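Local atomic coordinates of iron-sulfur cluster assembly scaffold protein NifU (Fervidobacterium islandicum, PDB entry 6A6F), a protein that probably acts as a scaffold or sulfur-transfer partner in iron-sulfur cluster assembly by the SUF system, and holds a zinc ion. Residues 82-87 against 129-134; 41-46 against 67-72; 73-78 against 106-111. One frame throughout, in Å; residues are numbered along the deposited sequence.

How the contacts relate
Following the chain from the N terminus, the first segment to take part lies on strand 39-48, and helix 63-76 meets it in contact 2. That closes a loop containing strand 51-58, the antiparallel neighbour of 39-48. Contact 3 opens on the last turn of that helix. Before it closes at 106-111, contact 1 opens at 82-87 on the next helix, so contacts 1 and 3 cross. Contact 1 closes last, at 129-134 on the C-terminal helix. The centres lie about 11 to 12 Å apart. Phe45 of contact 2 packs on Leu131 of contact 1, and Val71 and Phe111 join contacts 2 and 3. Helix 63-76 is thus joined to strand 39-48 and the 3-10 segment, helix 81-95 to helix 118-135.

Contact 1. Residues 82-87 against 129-134; sequences QEALEM and KTLEIA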
loop_
_atom_site.group_PDB
_atom_site.type_symbol
_atom_site.label_atom_id
_atom_site.label_comp_id
_atom_site.label_asym_id
_atom_site.label_seq_id
_atom_site.Cartn_x
_atom_site.Cartn_y
_atom_site.Cartn_z
ATOM N N GLN A 82 16.850 -20.557 12.912
ATOM C CA GLN A 82 18.119 -20.585 12.145
ATOM C C GLN A 82 17.881 -20.758 10.649
ATOM O O GLN A 82 18.548 -20.138 9.837
ATOM C CB GLN A 82 19.069 -21.696 12.682
ATOM C CG GLN A 82 19.477 -21.479 14.148
ATOM C CD GLN A 82 20.284 -20.185 14.418
ATOM O OE1 GLN A 82 21.142 -19.774 13.612
ATOM N NE2 GLN A 82 20.014 -19.546 15.571
ATOM N N GLU A 83 16.903 -21.555 10.260
ATOM C CA GLU A 83 16.570 -21.636 8.850
ATOM C C GLU A 83 16.106 -20.273 8.341
ATOM O O GLU A 83 16.496 -19.835 7.246
ATOM C CB GLU A 83 15.529 -22.733 8.589
ATOM C CG GLU A 83 16.021 -24.151 8.889
ATOM C CD GLU A 83 14.897 -25.179 8.910
ATOM O OE1 GLU A 83 13.736 -24.863 9.324
ATOM O OE2 GLU A 83 15.166 -26.334 8.503
ATOM N N ALA A 84 15.356 -19.556 9.169
ATOM C CA ALA A 84 14.867 -18.241 8.754
ATOM C C ALA A 84 16.016 -17.241 8.589
ATOM O O ALA A 84 16.060 -16.462 7.610
ATOM C CB ALA A 84 13.825 -17.699 9.731
ATOM N N LEU A 85 16.946 -17.262 9.538
ATOM C CA LEU A 85 18.129 -16.394 9.460
ATOM C C LEU A 85 19.025 -16.702 8.252
ATOM O O LEU A 85 19.609 -15.801 7.666
ATOM C CB LEU A 85 18.927 -16.467 10.771
ATOM C CG LEU A 85 18.242 -15.769 11.939
ATOM C CD1 LEU A 85 18.849 -16.093 13.319
ATOM C CD2 LEU A 85 18.274 -14.274 11.704
ATOM N N GLU A 86 19.085 -17.961 7.852
ATOM C CA GLU A 86 19.854 -18.353 6.681
ATOM C C GLU A 86 19.147 -17.870 5.412
ATOM O O GLU A 86 19.790 -17.371 4.471
ATOM C CB GLU A 86 20.049 -19.873 6.669
ATOM C CG GLU A 86 20.792 -20.441 5.457
ATOM C CD GLU A 86 20.649 -21.956 5.343
ATOM O OE1 GLU A 86 21.154 -22.548 4.347
ATOM O OE2 GLU A 86 20.027 -22.551 6.260
ATOM N N MET A 87 17.821 -18.019 5.376
ATOM C CA MET A 87 17.053 -17.412 4.277
ATOM C C MET A 87 17.313 -15.950 4.177
ATOM O O MET A 87 17.641 -15.443 3.104
ATOM C CB MET A 87 15.578 -17.595 4.506
ATOM C CG MET A 87 14.935 -18.486 3.499
ATOM S SD MET A 87 13.163 -18.611 3.867
ATOM C CE MET A 87 13.352 -19.673 5.280
ATOM N N LYS A 129 15.352 -7.397 7.513
ATOM C CA LYS A 129 16.175 -6.736 8.513
ATOM C C LYS A 129 15.440 -6.676 9.849
ATOM O O LYS A 129 16.049 -6.875 10.883
ATOM C CB LYS A 129 16.541 -5.309 8.068
ATOM C CG LYS A 129 17.392 -5.186 6.793
ATOM C CD LYS A 129 18.599 -6.117 6.743
ATOM C CE LYS A 129 19.690 -5.669 7.712
ATOM N NZ LYS A 129 20.843 -6.640 7.813
ATOM N N THR A 130 14.130 -6.439 9.804
ATOM C CA THR A 130 13.310 -6.461 11.001
ATOM C C THR A 130 13.237 -7.838 11.603
ATOM O O THR A 130 13.373 -7.987 12.813
ATOM C CB THR A 130 11.897 -5.910 10.741
ATOM O OG1 THR A 130 12.037 -4.595 10.212
ATOM C CG2 THR A 130 11.102 -5.848 12.036
ATOM N N LEU A 131 13.108 -8.856 10.764
ATOM C CA LEU A 131 13.180 -10.224 11.226
ATOM C C LEU A 131 14.519 -10.592 11.901
ATOM O O LEU A 131 14.543 -11.215 12.972
ATOM C CB LEU A 131 12.980 -11.142 10.059
ATOM C CG LEU A 131 13.118 -12.643 10.311
ATOM C CD1 LEU A 131 11.980 -13.189 11.114
ATOM C CD2 LEU A 131 13.151 -13.386 9.000
ATOM N N GLU A 132 15.634 -10.248 11.256
ATOM C CA GLU A 132 16.985 -10.434 11.858
ATOM C C GLU A 132 17.092 -9.880 13.282
ATOM O O GLU A 132 17.503 -10.571 14.230
ATOM C CB GLU A 132 18.039 -9.791 10.948
ATOM C CG GLU A 132 19.488 -10.084 11.362
ATOM C CD GLU A 132 20.511 -9.473 10.393
ATOM O OE1 GLU A 132 20.205 -8.452 9.749
ATOM O OE2 GLU A 132 21.612 -10.030 10.260
ATOM N N ILE A 133 16.688 -8.641 13.456
ATOM C CA ILE A 133 16.704 -8.034 14.782
ATOM C C ILE A 133 15.796 -8.800 15.720
ATOM O O ILE A 133 16.224 -9.142 16.823
ATOM C CB ILE A 133 16.351 -6.552 14.753
ATOM C CG1 ILE A 133 17.423 -5.778 13.974
ATOM C CG2 ILE A 133 16.287 -5.966 16.163
ATOM C CD1 ILE A 133 16.933 -4.455 13.403
ATOM N N ALA A 134 14.580 -9.149 15.265
ATOM C CA ALA A 134 13.641 -9.857 16.110
ATOM C C ALA A 134 14.196 -11.192 16.582
ATOM O O ALA A 134 14.064 -11.546 17.729
ATOM C CB ALA A 134 12.308 -10.081 15.374
#
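Ala84 and Leu85 of helix 81-95 meet Leu131 and Glu132 of helix 118-135 in a loose, mainly apolar contact. The apolar part has two points. The methyl group of Ala84 faces the other helix, and its CB lies 4.4 Å from Leu131 CD2. Leu131 has its CG anti to the backbone N (chi1 176°), which carries the branched end out toward the alanine. One residue further along, Leu85 uses a single branch: its CD2 lies 4.1 Å from Glu132 CA. Leu85 CD2 is also 4.4 Å from Glu132 CG. Leu85 therefore rests on the backbone and the aliphatic base of the glutamate rather than on the carboxylate. The two backbones come nearest here, with Leu85 CA 6.5 Å from Glu132 CA.

The polar part stays within one helix. Glu132 is extended, with chi1 -172° and chi2 178°, and its carboxylate stands off beyond the apolar contact. There Lys129, one turn earlier, bridges to it: Lys129 NZ donates to Glu132 OE1 at 2.7 Å and meets the syn lone pair of that oxygen. The other oxygen, OE2, is hydrogen-bonded to a bound glycerol, probably from the crystallisation liquor. Lys129 also has a weak, long ion pair with Glu92. Within the protein, Lys129 grips OE1, while OE2 meets the glycerol; CA and CG serve the packing.

Around these points, Ala84 also touches Ile76 and Leu135, and Leu131 reaches Met72 and Ile76 of helix 63-76 and Phe45 of the sheet. The arrangement is ordinary helix-to-helix packing in the NifU-like fold. Helix 118-135 turns one side to the antiparallel sheet and offers Leu131 and Glu132 to helix 81-95.

Contact 2. Residues 41-46 against 67-72; sequences VTLYFL and ASTNVM
This is a buried strand-to-helix contact, in which Val41 and Leu43 of the central strand 39-48 pack on Thr69 and Met72 of helix 63-76. It lies near the centre of the folded chain, on one face of the antiparallel sheet. The short segments run nearly parallel, 11° apart in direction, with the axes 11.1 Å apart at closest approach. At that spacing the contact is made by side chains alone.

Leu43 and Met72 reach toward each other and meet tip to tip. The terminal methyl of Met72 sits against both branches of the leucine: Met72 CE is 3.9 Å from Leu43 CD1. Leu43 CD2 is nearly as close to Met72 CE, at 4.1 Å. The methionine leaves its helix with CG and SD extended and then bends at its last torsion (chi3 79°), which turns CE onto the leucine.

Val41 and Thr69 instead slide past each other. The contact is methyl to methyl, with Val41 CG2 4.1 Å from Thr69 CG2. Thr69 CG2 also comes within 4.4 Å of Leu43 CD2, so Thr69 bridges the two strand residues. Its hydroxyl is turned to its own helix: OG1 is hydrogen-bonded to Ser65 O one turn earlier. The buried polar atom is thereby satisfied and the methyl is left to face the sheet. Phe57 of the adjacent strand 51-58 touches Val41, Leu43 and Thr69 as well.

Both elements start beside the zinc site. Asp39 opens the strand, Cys62 directly precedes the helix, and Cys37 and Cys123 are the other ligands. A helix packed along the central strand of an antiparallel sheet, next to a zinc ion bound by three cysteines and one aspartate, is consistent with the SufU type of NifU-like protein.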
loop_
_atom_site.group_PDB
_atom_site.type_symbol
_atom_site.label_atom_id
_atom_site.label_comp_id
_atom_site.label_asym_id
_atom_site.label_seq_id
_atom_site.Cartn_x
_atom_site.Cartn_y
_atom_site.Cartn_z
ATOM N N VAL A 41 6.709 -1.553 9.213
ATOM C CA VAL A 41 6.210 -2.887 9.477
ATOM C C VAL A 41 6.392 -3.258 10.958
ATOM O O VAL A 41 7.443 -2.973 11.540
ATOM C CB VAL A 41 6.893 -3.898 8.562
ATOM C CG1 VAL A 41 8.370 -4.078 8.911
ATOM C CG2 VAL A 41 6.166 -5.232 8.607
ATOM N N THR A 42 5.364 -3.855 11.552
ATOM C CA THR A 42 5.488 -4.460 12.881
ATOM C C THR A 42 5.261 -5.947 12.733
ATOM O O THR A 42 4.222 -6.363 12.246
ATOM C CB THR A 42 4.446 -3.895 13.843
ATOM O OG1 THR A 42 4.720 -2.515 13.985
ATOM C CG2 THR A 42 4.517 -4.551 15.236
ATOM N N LEU A 43 6.264 -6.748 13.070
ATOM C CA LEU A 43 6.132 -8.171 12.986
ATOM C C LEU A 43 5.730 -8.775 14.342
ATOM O O LEU A 43 6.324 -8.464 15.366
ATOM C CB LEU A 43 7.441 -8.772 12.522
ATOM C CG LEU A 43 7.999 -8.335 11.190
ATOM C CD1 LEU A 43 9.360 -9.001 10.985
ATOM C CD2 LEU A 43 7.026 -8.772 10.121
ATOM N N TYR A 44 4.784 -9.701 14.315
ATOM C CA TYR A 44 4.296 -10.436 15.530
ATOM C C TYR A 44 4.687 -11.925 15.370
ATOM O O TYR A 44 4.417 -12.498 14.337
ATOM C CB TYR A 44 2.751 -10.351 15.656
ATOM C CG TYR A 44 2.282 -8.958 15.920
ATOM C CD1 TYR A 44 2.127 -8.077 14.897
ATOM C CD2 TYR A 44 2.066 -8.496 17.228
ATOM C CE1 TYR A 44 1.716 -6.774 15.123
ATOM C CE2 TYR A 44 1.688 -7.188 17.463
ATOM C CZ TYR A 44 1.524 -6.344 16.388
ATOM O OH TYR A 44 1.165 -5.056 16.567
ATOM N N PHE A 45 5.332 -12.538 16.370
ATOM C CA PHE A 45 5.756 -13.934 16.273
ATOM C C PHE A 45 5.147 -14.807 17.367
ATOM O O PHE A 45 5.027 -14.352 18.512
ATOM C CB PHE A 45 7.286 -14.059 16.414
ATOM C CG PHE A 45 8.069 -13.355 15.339
ATOM C CD1 PHE A 45 8.350 -12.019 15.448
ATOM C CD2 PHE A 45 8.552 -14.058 14.258
ATOM C CE1 PHE A 45 9.099 -11.377 14.475
ATOM C CE2 PHE A 45 9.281 -13.434 13.272
ATOM C CZ PHE A 45 9.562 -12.092 13.394
ATOM N N LEU A 46 4.809 -16.051 17.003
ATOM C CA LEU A 46 4.673 -17.153 17.951
ATOM C C LEU A 46 5.703 -18.194 17.564
ATOM O O LEU A 46 5.812 -18.527 16.365
ATOM C CB LEU A 46 3.307 -17.859 17.907
ATOM C CG LEU A 46 2.109 -17.026 18.374
ATOM C CD1 LEU A 46 0.797 -17.738 18.057
ATOM C CD2 LEU A 46 2.149 -16.743 19.866
ATOM N N ALA A 67 4.781 -6.758 -0.465
ATOM C CA ALA A 67 5.029 -8.021 -1.165
ATOM C C ALA A 67 6.143 -8.836 -0.509
ATOM O O ALA A 67 5.971 -10.009 -0.224
ATOM C CB ALA A 67 5.341 -7.798 -2.633
ATOM N N SER A 68 7.246 -8.185 -0.235
ATOM C CA SER A 68 8.377 -8.823 0.433
ATOM C C SER A 68 8.004 -9.379 1.810
ATOM O O SER A 68 8.318 -10.508 2.093
ATOM C CB SER A 68 9.558 -7.895 0.565
ATOM O OG SER A 68 10.702 -8.589 1.090
ATOM N N THR A 69 7.307 -8.593 2.627
ATOM C CA THR A 69 6.792 -9.055 3.922
ATOM C C THR A 69 5.938 -10.329 3.838
ATOM O O THR A 69 6.138 -11.273 4.608
ATOM C CB THR A 69 5.956 -7.951 4.629
ATOM O OG1 THR A 69 6.747 -6.750 4.752
ATOM C CG2 THR A 69 5.548 -8.413 6.028
ATOM N N ASN A 70 5.009 -10.361 2.897
ATOM C CA ASN A 70 4.153 -11.458 2.776
ATOM C C ASN A 70 4.894 -12.703 2.266
ATOM O O ASN A 70 4.582 -13.799 2.696
ATOM C CB ASN A 70 2.976 -11.114 1.852
ATOM C CG ASN A 70 1.903 -10.312 2.562
ATOM O OD1 ASN A 70 1.468 -10.703 3.626
ATOM N ND2 ASN A 70 1.473 -9.188 1.975
ATOM N N VAL A 71 5.809 -12.552 1.313
ATOM C CA VAL A 71 6.536 -13.709 0.785
ATOM C C VAL A 71 7.430 -14.238 1.919
ATOM O O VAL A 71 7.504 -15.440 2.120
ATOM C CB VAL A 71 7.303 -13.401 -0.489
ATOM C CG1 VAL A 71 8.181 -14.546 -0.883
ATOM C CG2 VAL A 71 6.322 -13.078 -1.625
ATOM N N MET A 72 8.020 -13.344 2.683
ATOM C CA MET A 72 8.843 -13.751 3.823
ATOM C C MET A 72 8.042 -14.618 4.805
ATOM O O MET A 72 8.516 -15.719 5.211
ATOM C CB MET A 72 9.424 -12.562 4.552
ATOM C CG MET A 72 10.295 -12.892 5.727
ATOM S SD MET A 72 10.770 -11.471 6.713
ATOM C CE MET A 72 9.301 -11.146 7.704
#

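Contact 3. Residues 73-78 against 106-111; sequences IEQIIG and GPIINF
The amide of Gln75 and the ring of Pro107 make the main touch. One face of the amide lies under the CG and CD corner of the proline, with Gln75 CD 3.7 Å from Pro107 CG. Pro107 CD stands almost straight above the amide, 3.8 Å from Gln75 CD. The ring of Phe111 has Ile108 O at its edge, in the ring plane, and it meets the ring of Phe124.

The shape of the glutamine explains the fit. Its CG is anti to the carbonyl carbon (chi1 -67°) and the chain then bends at chi2 (-58°), which lays the flat end against the proline. The aliphatic part contributes too: Gln75 CG is 4.1 Å from Pro107 CG. Ile108 comes in next to it with its CG1, 4.3 Å from Gln75 CG, and packs inward on Phe124 and Trp128.

Pro107 starts a 3-10 turn just after Gly106, whose phi is positive. A beta carbon on Gly106 would run into Pro107 CD. Within the turn, Asn110 N donates to Pro107 O at 2.9 Å. On the helix side, Met87 of helix 81-95 touches Gln75.

An alanine here has no amide to lie against Pro107 CG and CD, and the proline would probably be left with a gap on that side and a poorer fit to the helix end.

The chemistry is van der Waals packing of C-H groups on an amide face and on methylenes. It joins the end of helix 63-76 to the 3-10 segment.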
loop_
_atom_site.group_PDB
_atom_site.type_symbol
_atom_site.label_atom_id
_atom_site.label_comp_id
_atom_site.label_asym_id
_atom_site.label_seq_id
_atom_site.Cartn_x
_atom_site.Cartn_y
_atom_site.Cartn_z
ATOM N N ILE A 73 6.869 -14.118 5.199
ATOM C CA ILE A 73 6.061 -14.805 6.196
ATOM C C ILE A 73 5.689 -16.167 5.688
ATOM O O ILE A 73 5.810 -17.158 6.386
ATOM C CB ILE A 73 4.799 -13.968 6.593
ATOM C CG1 ILE A 73 5.304 -12.761 7.384
ATOM C CG2 ILE A 73 3.788 -14.818 7.388
ATOM C CD1 ILE A 73 4.246 -11.711 7.645
ATOM N N GLU A 74 5.213 -16.213 4.461
ATOM C CA GLU A 74 4.776 -17.472 3.863
ATOM C C GLU A 74 5.929 -18.486 3.865
ATOM O O GLU A 74 5.722 -19.692 4.015
ATOM C CB GLU A 74 4.279 -17.193 2.448
ATOM C CG GLU A 74 3.929 -18.393 1.627
ATOM C CD GLU A 74 3.692 -17.984 0.178
ATOM O OE1 GLU A 74 4.701 -17.895 -0.581
ATOM O OE2 GLU A 74 2.519 -17.710 -0.161
ATOM N N GLN A 75 7.144 -18.009 3.652
ATOM C CA GLN A 75 8.259 -18.917 3.561
ATOM C C GLN A 75 8.829 -19.305 4.946
ATOM O O GLN A 75 9.393 -20.385 5.066
ATOM C CB GLN A 75 9.343 -18.352 2.652
ATOM C CG GLN A 75 8.924 -18.250 1.186
ATOM C CD GLN A 75 8.511 -19.600 0.623
ATOM O OE1 GLN A 75 7.391 -19.784 0.139
ATOM N NE2 GLN A 75 9.367 -20.565 0.782
ATOM N N ILE A 76 8.724 -18.449 5.961
ATOM C CA ILE A 76 9.366 -18.760 7.234
ATOM C C ILE A 76 8.516 -19.499 8.227
ATOM O O ILE A 76 9.064 -20.077 9.175
ATOM C CB ILE A 76 10.005 -17.572 7.950
ATOM C CG1 ILE A 76 8.979 -16.518 8.421
ATOM C CG2 ILE A 76 11.097 -16.962 7.088
ATOM C CD1 ILE A 76 9.598 -15.253 9.014
ATOM N N ILE A 77 7.183 -19.474 8.047
ATOM C CA ILE A 77 6.317 -20.173 8.967
ATOM C C ILE A 77 6.639 -21.651 8.898
ATOM O O ILE A 77 6.658 -22.223 7.835
ATOM C CB ILE A 77 4.823 -19.900 8.703
ATOM C CG1 ILE A 77 4.482 -18.513 9.244
ATOM C CG2 ILE A 77 3.928 -20.892 9.422
ATOM C CD1 ILE A 77 3.042 -18.112 8.990
ATOM N N GLY A 78 6.833 -22.252 10.062
ATOM C CA GLY A 78 7.158 -23.672 10.159
ATOM C C GLY A 78 8.647 -23.964 10.096
ATOM O O GLY A 78 9.067 -25.107 10.273
ATOM N N GLY A 106 13.751 -20.075 -2.759
ATOM C CA GLY A 106 12.537 -20.402 -3.463
ATOM C C GLY A 106 11.934 -19.198 -4.194
ATOM O O GLY A 106 12.625 -18.525 -4.998
ATOM N N PRO A 107 10.638 -18.897 -3.924
ATOM C CA PRO A 107 9.976 -17.799 -4.658
ATOM C C PRO A 107 10.528 -16.398 -4.269
ATOM O O PRO A 107 10.201 -15.431 -4.919
ATOM C CB PRO A 107 8.503 -17.960 -4.247
ATOM C CG PRO A 107 8.580 -18.494 -2.869
ATOM C CD PRO A 107 9.737 -19.493 -2.930
ATOM N N ILE A 108 11.359 -16.298 -3.238
ATOM C CA ILE A 108 11.973 -15.046 -2.882
ATOM C C ILE A 108 12.847 -14.583 -4.066
ATOM O O ILE A 108 13.085 -13.371 -4.245
ATOM C CB ILE A 108 12.752 -15.129 -1.566
ATOM C CG1 ILE A 108 11.834 -15.541 -0.429
ATOM C CG2 ILE A 108 13.426 -13.793 -1.233
ATOM C CD1 ILE A 108 12.586 -16.008 0.809
ATOM N N ILE A 109 13.259 -15.531 -4.917
ATOM C CA ILE A 109 13.980 -15.201 -6.150
ATOM C C ILE A 109 13.180 -14.275 -7.088
ATOM O O ILE A 109 13.760 -13.589 -7.932
ATOM C CB ILE A 109 14.435 -16.467 -6.923
ATOM C CG1 ILE A 109 15.542 -16.131 -7.912
ATOM C CG2 ILE A 109 13.328 -17.138 -7.676
ATOM C CD1 ILE A 109 16.844 -15.797 -7.231
ATOM N N ASN A 110 11.863 -14.216 -6.912
ATOM C CA ASN A 110 11.058 -13.320 -7.730
ATOM C C ASN A 110 11.394 -11.823 -7.513
ATOM O O ASN A 110 11.122 -11.030 -8.370
ATOM C CB ASN A 110 9.580 -13.676 -7.571
ATOM C CG ASN A 110 9.259 -15.017 -8.212
ATOM O OD1 ASN A 110 9.577 -15.202 -9.360
ATOM N ND2 ASN A 110 8.706 -15.963 -7.471
ATOM N N PHE A 111 12.100 -11.477 -6.437
ATOM C CA PHE A 111 12.528 -10.138 -6.197
ATOM C C PHE A 111 13.923 -9.770 -6.748
ATOM O O PHE A 111 14.371 -8.655 -6.524
ATOM C CB PHE A 111 12.535 -9.907 -4.683
ATOM C CG PHE A 111 11.170 -10.002 -4.063
ATOM C CD1 PHE A 111 10.333 -8.901 -4.072
ATOM C CD2 PHE A 111 10.730 -11.176 -3.490
ATOM C CE1 PHE A 111 9.079 -8.951 -3.526
ATOM C CE2 PHE A 111 9.457 -11.252 -2.912
ATOM C CZ PHE A 111 8.625 -10.134 -2.945
#